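Local atomic coordinates of probable porin (Pseudomonas aeruginosa, PDB entry 4FT6), a protein that probably forms a beta-barrel channel of the OprD family that lets small solutes pass across the outer membrane. Residues D292-R304 / R368-E382. Residues are numbered along the deposited sequence; the frame is centred on the assembly and turned at random.
Sequences DIQVRNFTSAGER and RNAMLRSNHAADVDE. With C8E ((hydroxyethyloxy)tri(ethyloxy)octane), chain E.
Folded against the inner wall of the porin barrel, the loop between strands 264-274 and 304-313 lays Gln294, Val295 and Arg296 on the hairpin of strands 364-374 and 380-392. Of the three, Gln294 is the one the hairpin buries most: with CG anti to the backbone N (chi1 -164°) and the chain extended, its amide comes down on Ala370, Gln294 OE1 lying 3.4 Å from Ala370 CB. Gln294 NE2 then donates to Glu382 OE1 at 3.2 Å with an N-H...O angle of 162°, although the position of that oxygen is less certain, and more weakly to Arg368 O at 3.5 Å. The Glu382 carboxylate also forms salt bridges with Arg384 and Arg26, so the amide joins a charged cluster on the wall. Arg368 runs past Gln294 in the opposite direction, bending at chi3 to bring Arg368 NH2 within 3.7 Å of Gln294 CG.

In this 18-stranded barrel fold, side chains of the wall that point inward meet the infolded loop, and here they include an apolar patch. Val295 spreads its two methyls over it: Val295 CG1 sits 3.7 Å from Ala370 CB, while CG2 packs 3.6 Å from Leu372 CD2 and also touches Val380 CG2. On the wall's other side, Met371 CE lies 3.5 Å from C1 of a bound detergent molecule. Toward the hairpin turn, Arg296 crosses Leu372 at about a right angle, its CD against CD1. His376 turns the NE2 edge of its ring to one face of the Arg296 guanidinium, whose exact placement is doubtful.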
ATOM      1  N   ASP A 292      -5.625   6.661  -4.900  1.00 70.42           N
ATOM      2  CA  ASP A 292      -4.332   5.998  -5.006  1.00 63.80           C
ATOM      3  C   ASP A 292      -4.607   4.681  -5.710  1.00 59.07           C
ATOM      4  O   ASP A 292      -4.895   3.667  -5.075  1.00 56.14           O
ATOM      5  CB  ASP A 292      -3.691   5.751  -3.642  1.00 69.37           C
ATOM      6  CG  ASP A 292      -2.254   5.273  -3.754  1.00 77.52           C
ATOM      7  OD1 ASP A 292      -1.890   4.674  -4.804  1.00 75.62           O
ATOM      8  OD2 ASP A 292      -1.486   5.495  -2.788  1.00 80.85           O
ATOM      9  N   ILE A 293      -4.561   4.710  -7.034  1.00 57.25           N
ATOM     10  CA  ILE A 293      -5.023   3.568  -7.801  1.00 60.49           C
ATOM     11  C   ILE A 293      -3.885   2.946  -8.609  1.00 59.68           C
ATOM     12  O   ILE A 293      -2.721   3.124  -8.264  1.00 78.96           O
ATOM     13  CB  ILE A 293      -6.275   3.924  -8.657  1.00 65.19           C
ATOM     14  CG1 ILE A 293      -5.935   5.003  -9.674  1.00 58.74           C
ATOM     15  CG2 ILE A 293      -7.418   4.388  -7.761  1.00 57.57           C
ATOM     16  CD1 ILE A 293      -7.104   5.481 -10.429  1.00 63.64           C
ATOM     17  N   GLN A 294      -4.214   2.222  -9.675  1.00 55.02           N
ATOM     18  CA  GLN A 294      -3.266   1.277 -10.265  1.00 59.33           C
ATOM     19  C   GLN A 294      -1.917   1.868 -10.701  1.00 58.58           C
ATOM     20  O   GLN A 294      -0.880   1.331 -10.339  1.00 66.59           O
ATOM     21  CB  GLN A 294      -3.918   0.480 -11.408  1.00 64.46           C
ATOM     22  CG  GLN A 294      -3.129  -0.764 -11.813  1.00 63.53           C
ATOM     23  CD  GLN A 294      -3.842  -1.599 -12.850  1.00 71.90           C
ATOM     24  OE1 GLN A 294      -5.074  -1.605 -12.918  1.00 78.38           O
ATOM     25  NE2 GLN A 294      -3.072  -2.315 -13.670  1.00 74.32           N
ATOM     26  N   VAL A 295      -1.926   2.964 -11.454  1.00 60.64           N
ATOM     27  CA  VAL A 295      -0.676   3.512 -11.990  1.00 65.02           C
ATOM     28  C   VAL A 295      -0.338   4.909 -11.465  1.00 67.97           C
ATOM     29  O   VAL A 295       0.828   5.303 -11.421  1.00 79.25           O
ATOM     30  CB  VAL A 295      -0.657   3.515 -13.551  1.00 61.38           C
ATOM     31  CG1 VAL A 295      -1.863   2.750 -14.116  1.00 59.33           C
ATOM     32  CG2 VAL A 295      -0.602   4.935 -14.091  1.00 52.83           C
ATOM     33  N   ARG A 296      -1.365   5.645 -11.067  1.00 69.05           N
ATOM     34  CA  ARG A 296      -1.208   7.020 -10.612  1.00 63.73           C
ATOM     35  C   ARG A 296      -2.062   7.253  -9.350  1.00 62.72           C
ATOM     36  O   ARG A 296      -3.074   6.559  -9.133  1.00 52.90           O
ATOM     37  CB  ARG A 296      -1.626   7.973 -11.734  1.00 66.71           C
ATOM     38  CG  ARG A 296      -1.333   9.425 -11.468  1.00 67.32           C
ATOM     39  CD  ARG A 296      -1.733  10.284 -12.632  1.00 65.65           C
ATOM     40  NE  ARG A 296      -2.100  11.621 -12.175  1.00 72.87           N
ATOM     41  CZ  ARG A 296      -1.220  12.542 -11.803  1.00 79.78           C
ATOM     42  NH1 ARG A 296       0.077  12.266 -11.832  1.00 87.77           N
ATOM     43  NH2 ARG A 296      -1.633  13.733 -11.398  1.00 80.17           N
ATOM     44  N   ASN A 297      -1.662   8.212  -8.513  1.00 55.96           N
ATOM     45  CA  ASN A 297      -2.369   8.452  -7.254  1.00 54.05           C
ATOM     46  C   ASN A 297      -2.951   9.880  -7.119  1.00 55.35           C
ATOM     47  O   ASN A 297      -3.528  10.248  -6.084  1.00 53.89           O
ATOM     48  CB  ASN A 297      -1.496   8.056  -6.042  1.00 50.74           C
ATOM     49  CG  ASN A 297      -0.292   8.950  -5.882  1.00 59.49           C
ATOM     50  OD1 ASN A 297      -0.102   9.896  -6.650  1.00 77.33           O
ATOM     51  ND2 ASN A 297       0.515   8.680  -4.869  1.00 64.68           N
ATOM     52  N   PHE A 298      -2.797  10.661  -8.185  1.00 54.82           N
ATOM     53  CA  PHE A 298      -3.419  11.978  -8.293  1.00 57.00           C
ATOM     54  C   PHE A 298      -3.036  12.893  -7.140  1.00 58.30           C
ATOM     55  O   PHE A 298      -3.895  13.476  -6.495  1.00 67.62           O
ATOM     56  CB  PHE A 298      -4.942  11.829  -8.404  1.00 58.27           C
ATOM     57  CG  PHE A 298      -5.382  11.102  -9.657  1.00 66.73           C
ATOM     58  CD1 PHE A 298      -5.473   9.714  -9.683  1.00 64.73           C
ATOM     59  CD2 PHE A 298      -5.673  11.804 -10.823  1.00 67.58           C
ATOM     60  CE1 PHE A 298      -5.869   9.044 -10.856  1.00 67.10           C
ATOM     61  CE2 PHE A 298      -6.070  11.136 -11.986  1.00 63.74           C
ATOM     62  CZ  PHE A 298      -6.165   9.761 -12.006  1.00 56.97           C
ATOM     63  N   THR A 299      -1.738  13.028  -6.903  1.00 61.58           N
ATOM     64  CA  THR A 299      -1.242  13.771  -5.746  1.00 63.16           C
ATOM     65  C   THR A 299      -0.331  14.940  -6.100  1.00 60.37           C
ATOM     66  O   THR A 299       0.407  15.435  -5.235  1.00 58.61           O
ATOM     67  CB  THR A 299      -0.482  12.861  -4.774  1.00 60.48           C
ATOM     68  OG1 THR A 299       0.653  12.313  -5.446  1.00 63.59           O
ATOM     69  CG2 THR A 299      -1.373  11.743  -4.257  1.00 54.55           C
ATOM     70  N   SER A 300      -0.377  15.366  -7.362  1.00 52.93           N
ATOM     71  CA  SER A 300       0.368  16.542  -7.798  1.00 58.75           C
ATOM     72  C   SER A 300      -0.142  17.793  -7.085  1.00 62.81           C
ATOM     73  O   SER A 300      -1.306  17.845  -6.668  1.00 62.75           O
ATOM     74  CB  SER A 300       0.218  16.735  -9.301  1.00 64.55           C
ATOM     75  OG  SER A 300       0.846  15.682  -9.984  1.00 72.19           O
ATOM     76  N   ALA A 301       0.722  18.798  -6.953  1.00 59.03           N
ATOM     77  CA  ALA A 301       0.338  20.049  -6.310  1.00 64.53           C
ATOM     78  C   ALA A 301      -0.955  20.626  -6.904  1.00 67.93           C
ATOM     79  O   ALA A 301      -1.070  20.820  -8.118  1.00 72.30           O
ATOM     80  CB  ALA A 301       1.478  21.076  -6.385  1.00 58.04           C
ATOM     81  N   GLY A 302      -1.932  20.876  -6.037  1.00 69.15           N
ATOM     82  CA  GLY A 302      -3.190  21.489  -6.439  1.00 57.63           C
ATOM     83  C   GLY A 302      -4.158  20.551  -7.135  1.00 62.67           C
ATOM     84  O   GLY A 302      -5.242  20.980  -7.558  1.00 70.60           O
ATOM     85  N   GLU A 303      -3.796  19.276  -7.270  1.00 60.85           N
ATOM     86  CA  GLU A 303      -4.647  18.380  -8.049  1.00 61.37           C
ATOM     87  C   GLU A 303      -5.976  18.121  -7.358  1.00 65.89           C
ATOM     88  O   GLU A 303      -6.021  17.624  -6.230  1.00 66.38           O
ATOM     89  CB  GLU A 303      -3.970  17.054  -8.404  1.00 64.54           C
ATOM     90  CG  GLU A 303      -4.835  16.200  -9.345  1.00 69.88           C
ATOM     91  CD  GLU A 303      -4.019  15.320 -10.277  1.00 78.67           C
ATOM     92  OE1 GLU A 303      -3.070  14.672  -9.795  1.00 81.95           O
ATOM     93  OE2 GLU A 303      -4.315  15.282 -11.495  1.00 91.48           O
ATOM     94  N   ARG A 304      -7.055  18.491  -8.043  1.00 69.00           N
ATOM     95  CA  ARG A 304      -8.410  18.144  -7.630  1.00 62.36           C
ATOM     96  C   ARG A 304      -8.846  16.935  -8.443  1.00 63.90           C
ATOM     97  O   ARG A 304      -8.605  16.884  -9.652  1.00 70.72           O
ATOM     98  CB  ARG A 304      -9.343  19.325  -7.883  1.00 62.35           C
ATOM     99  CG  ARG A 304      -9.050  20.473  -6.951  1.00 76.89           C
ATOM    100  CD  ARG A 304      -8.838  21.793  -7.656  1.00 79.94           C
ATOM    101  NE  ARG A 304     -10.015  22.648  -7.545  1.00 82.95           N
ATOM    102  CZ  ARG A 304     -10.052  23.937  -7.863  1.00 79.46           C
ATOM    103  NH1 ARG A 304      -8.968  24.556  -8.306  1.00 70.87           N
ATOM    104  NH2 ARG A 304     -11.187  24.604  -7.734  1.00 85.63           N
ATOM    105  N   ARG A 368      -5.299  -7.311 -13.853  1.00 62.05           N
ATOM    106  CA  ARG A 368      -5.517  -5.887 -13.639  1.00 59.97           C
ATOM    107  C   ARG A 368      -5.118  -5.101 -14.873  1.00 66.18           C
ATOM    108  O   ARG A 368      -3.986  -5.218 -15.370  1.00 67.95           O
ATOM    109  CB  ARG A 368      -4.754  -5.392 -12.413  1.00 58.86           C
ATOM    110  CG  ARG A 368      -5.009  -6.249 -11.178  1.00 67.53           C
ATOM    111  CD  ARG A 368      -4.204  -5.793  -9.983  1.00 62.42           C
ATOM    112  NE  ARG A 368      -4.434  -4.380  -9.701  1.00 69.95           N
ATOM    113  CZ  ARG A 368      -3.810  -3.683  -8.758  1.00 74.31           C
ATOM    114  NH1 ARG A 368      -2.905  -4.258  -7.974  1.00 72.50           N
ATOM    115  NH2 ARG A 368      -4.098  -2.399  -8.609  1.00 78.31           N
ATOM    116  N   ASN A 369      -6.065  -4.301 -15.360  1.00 61.75           N
ATOM    117  CA  ASN A 369      -5.878  -3.533 -16.580  1.00 64.74           C
ATOM    118  C   ASN A 369      -6.118  -2.049 -16.324  1.00 66.64           C
ATOM    119  O   ASN A 369      -7.088  -1.687 -15.653  1.00 72.79           O
ATOM    120  CB  ASN A 369      -6.843  -4.038 -17.659  1.00 67.39           C
ATOM    121  CG  ASN A 369      -6.545  -3.458 -19.012  1.00 62.64           C
ATOM    122  OD1 ASN A 369      -6.969  -2.353 -19.332  1.00 65.89           O
ATOM    123  ND2 ASN A 369      -5.807  -4.202 -19.820  1.00 69.00           N
ATOM    124  N   ALA A 370      -5.246  -1.184 -16.844  1.00 63.11           N
ATOM    125  CA  ALA A 370      -5.410   0.255 -16.624  1.00 57.95           C
ATOM    126  C   ALA A 370      -5.024   1.098 -17.827  1.00 64.90           C
ATOM    127  O   ALA A 370      -4.030   0.816 -18.500  1.00 66.01           O
ATOM    128  CB  ALA A 370      -4.635   0.709 -15.416  1.00 49.16           C
ATOM    129  N   MET A 371      -5.821   2.135 -18.077  1.00 64.90           N
ATOM    130  CA  MET A 371      -5.498   3.132 -19.078  1.00 66.21           C
ATOM    131  C   MET A 371      -5.277   4.449 -18.359  1.00 65.60           C
ATOM    132  O   MET A 371      -6.060   4.817 -17.478  1.00 66.01           O
ATOM    133  CB  MET A 371      -6.653   3.309 -20.072  1.00 68.75           C
ATOM    134  CG  MET A 371      -6.909   2.138 -21.013  1.00 78.94           C
ATOM    135  SD  MET A 371      -8.057   2.589 -22.337  1.00 96.89           S
ATOM    136  CE  MET A 371      -8.067   1.101 -23.329  1.00134.16           C
ATOM    137  N   LEU A 372      -4.227   5.165 -18.739  1.00 58.81           N
ATOM    138  CA  LEU A 372      -3.998   6.493 -18.194  1.00 62.29           C
ATOM    139  C   LEU A 372      -3.691   7.438 -19.341  1.00 66.93           C
ATOM    140  O   LEU A 372      -2.848   7.137 -20.196  1.00 73.91           O
ATOM    141  CB  LEU A 372      -2.831   6.480 -17.209  1.00 64.40           C
ATOM    142  CG  LEU A 372      -2.402   7.879 -16.769  1.00 68.08           C
ATOM    143  CD1 LEU A 372      -3.419   8.438 -15.802  1.00 72.25           C
ATOM    144  CD2 LEU A 372      -1.010   7.864 -16.153  1.00 64.15           C
ATOM    145  N   ARG A 373      -4.397   8.563 -19.385  1.00 60.35           N
ATOM    146  CA  ARG A 373      -4.085   9.607 -20.354  1.00 62.43           C
ATOM    147  C   ARG A 373      -4.020  10.939 -19.624  1.00 63.05           C
ATOM    148  O   ARG A 373      -4.731  11.150 -18.629  1.00 65.05           O
ATOM    149  CB  ARG A 373      -5.121   9.661 -21.478  1.00 58.31           C
ATOM    150  CG  ARG A 373      -5.340   8.338 -22.181  1.00 58.59           C
ATOM    151  CD  ARG A 373      -4.206   8.007 -23.132  1.00 60.61           C
ATOM    152  NE  ARG A 373      -4.431   6.729 -23.815  1.00 65.42           N
ATOM    153  CZ  ARG A 373      -3.974   5.554 -23.389  1.00 65.15           C
ATOM    154  NH1 ARG A 373      -3.255   5.477 -22.277  1.00 62.61           N
ATOM    155  NH2 ARG A 373      -4.236   4.458 -24.081  1.00 65.60           N
ATOM    156  N   SER A 374      -3.180  11.834 -20.133  1.00 55.47           N
ATOM    157  CA  SER A 374      -2.855  13.054 -19.424  1.00 60.38           C
ATOM    158  C   SER A 374      -2.196  14.031 -20.375  1.00 59.62           C
ATOM    159  O   SER A 374      -1.770  13.636 -21.453  1.00 67.83           O
ATOM    160  CB  SER A 374      -1.907  12.720 -18.266  1.00 66.74           C
ATOM    161  OG  SER A 374      -1.377  13.902 -17.691  1.00 72.97           O
ATOM    162  N   ASN A 375      -2.130  15.300 -19.987  1.00 64.03           N
ATOM    163  CA  ASN A 375      -1.384  16.306 -20.747  1.00 68.81           C
ATOM    164  C   ASN A 375      -0.140  16.765 -19.979  1.00 78.20           C
ATOM    165  O   ASN A 375       0.479  17.790 -20.299  1.00 88.37           O
ATOM    166  CB  ASN A 375      -2.267  17.505 -21.149  1.00 70.57           C
ATOM    167  CG  ASN A 375      -2.844  18.275 -19.947  1.00 76.19           C
ATOM    168  OD1 ASN A 375      -2.521  18.015 -18.781  1.00 74.58           O
ATOM    169  ND2 ASN A 375      -3.703  19.247 -20.248  1.00 77.55           N
ATOM    170  N   HIS A 376       0.205  16.000 -18.947  1.00 73.82           N
ATOM    171  CA  HIS A 376       1.451  16.207 -18.209  1.00 75.48           C
ATOM    172  C   HIS A 376       2.166  14.881 -17.899  1.00 72.54           C
ATOM    173  O   HIS A 376       3.364  14.755 -18.136  1.00 75.83           O
ATOM    174  CB  HIS A 376       1.231  17.062 -16.949  1.00 66.25           C
ATOM    175  CG  HIS A 376       0.324  16.443 -15.934  1.00 67.68           C
ATOM    176  ND1 HIS A 376      -1.043  16.394 -16.077  1.00 78.78           N
ATOM    177  CD2 HIS A 376       0.596  15.878 -14.725  1.00 71.13           C
ATOM    178  CE1 HIS A 376      -1.581  15.810 -15.016  1.00 77.70           C
ATOM    179  NE2 HIS A 376      -0.605  15.488 -14.188  1.00 74.09           N
ATOM    180  N   ALA A 377       1.424  13.894 -17.400  1.00 65.19           N
ATOM    181  CA  ALA A 377       1.990  12.572 -17.143  1.00 59.55           C
ATOM    182  C   ALA A 377       2.107  11.764 -18.428  1.00 67.82           C
ATOM    183  O   ALA A 377       1.418  12.034 -19.418  1.00 74.19           O
ATOM    184  CB  ALA A 377       1.153  11.808 -16.127  1.00 48.76           C
ATOM    185  N   ALA A 378       2.976  10.760 -18.400  1.00 69.17           N
ATOM    186  CA  ALA A 378       3.162   9.870 -19.541  1.00 62.70           C
ATOM    187  C   ALA A 378       1.934   8.981 -19.689  1.00 65.26           C
ATOM    188  O   ALA A 378       1.503   8.346 -18.719  1.00 68.36           O
ATOM    189  CB  ALA A 378       4.426   9.008 -19.346  1.00 50.06           C
ATOM    190  N   ASP A 379       1.369   8.927 -20.891  1.00 72.06           N
ATOM    191  CA  ASP A 379       0.217   8.059 -21.131  1.00 75.94           C
ATOM    192  C   ASP A 379       0.645   6.578 -21.075  1.00 71.97           C
ATOM    193  O   ASP A 379       1.626   6.184 -21.723  1.00 64.74           O
ATOM    194  CB  ASP A 379      -0.442   8.381 -22.483  1.00 75.44           C
ATOM    195  CG  ASP A 379      -0.879   9.843 -22.602  1.00 78.54           C
ATOM    196  OD1 ASP A 379      -0.886  10.566 -21.582  1.00 72.36           O
ATOM    197  OD2 ASP A 379      -1.224  10.269 -23.729  1.00 85.16           O
ATOM    198  N   VAL A 380      -0.069   5.763 -20.294  1.00 65.26           N
ATOM    199  CA  VAL A 380       0.242   4.331 -20.243  1.00 68.15           C
ATOM    200  C   VAL A 380      -0.974   3.409 -20.373  1.00 70.01           C
ATOM    201  O   VAL A 380      -2.106   3.802 -20.093  1.00 75.26           O
ATOM    202  CB  VAL A 380       1.049   3.921 -18.960  1.00 63.15           C
ATOM    203  CG1 VAL A 380       2.121   4.958 -18.625  1.00 64.16           C
ATOM    204  CG2 VAL A 380       0.118   3.711 -17.789  1.00 55.30           C
ATOM    205  N   ASP A 381      -0.710   2.181 -20.809  1.00 73.41           N
ATOM    206  CA  ASP A 381      -1.665   1.084 -20.741  1.00 66.96           C
ATOM    207  C   ASP A 381      -0.961  -0.013 -19.974  1.00 65.09           C
ATOM    208  O   ASP A 381       0.167  -0.377 -20.306  1.00 62.62           O
ATOM    209  CB  ASP A 381      -2.014   0.582 -22.139  1.00 70.08           C
ATOM    210  CG  ASP A 381      -2.682   1.644 -22.998  1.00 74.62           C
ATOM    211  OD1 ASP A 381      -3.383   2.521 -22.454  1.00 70.80           O
ATOM    212  OD2 ASP A 381      -2.500   1.601 -24.228  1.00 85.77           O
ATOM    213  N   GLU A 382      -1.591  -0.530 -18.929  1.00 69.88           N
ATOM    214  CA  GLU A 382      -0.889  -1.475 -18.074  1.00 66.76           C
ATOM    215  C   GLU A 382      -1.695  -2.733 -17.887  1.00 66.36           C
ATOM    216  O   GLU A 382      -2.905  -2.681 -17.692  1.00 72.50           O
ATOM    217  CB  GLU A 382      -0.588  -0.849 -16.715  1.00 64.22           C
ATOM    218  CG  GLU A 382       0.480  -1.561 -15.924  1.00 65.25           C
ATOM    219  CD  GLU A 382       0.607  -0.998 -14.525  1.00 69.14           C
ATOM    220  OE1 GLU A 382      -0.005  -1.572 -13.606  1.00 72.58           O
ATOM    221  OE2 GLU A 382       1.298   0.029 -14.338  1.00 67.81           O
TER
HETATM  222  C1  C8E E 404      -9.091  -1.641 -25.203  1.00 93.49           C
HETATM  223  C2  C8E E 404     -10.001  -2.098 -24.069  1.00 91.11           C
HETATM  224  C3  C8E E 404      -9.191  -2.679 -22.906  1.00 89.20           C
HETATM  225  C4  C8E E 404      -9.356  -4.193 -22.805  1.00 84.02           C
HETATM  226  C5  C8E E 404     -10.042  -4.628 -21.506  1.00 81.40           C
HETATM  227  C6  C8E E 404     -11.147  -3.665 -21.083  1.00 83.51           C
HETATM  228  C7  C8E E 404     -12.044  -4.228 -19.979  1.00 85.15           C
HETATM  229  C8  C8E E 404     -12.569  -5.635 -20.254  1.00 88.57           C
HETATM  230  O9  C8E E 404     -13.107  -6.192 -19.069  1.00 94.21           O
HETATM  231  C10 C8E E 404     -14.515  -6.324 -19.070  1.00 93.66           C
HETATM  232  C11 C8E E 404     -14.997  -6.998 -17.782  1.00 91.53           C
HETATM  233  O12 C8E E 404     -14.914  -6.101 -16.691  1.00 92.73           O
HETATM  234  C13 C8E E 404     -16.167  -5.785 -16.117  1.00 86.85           C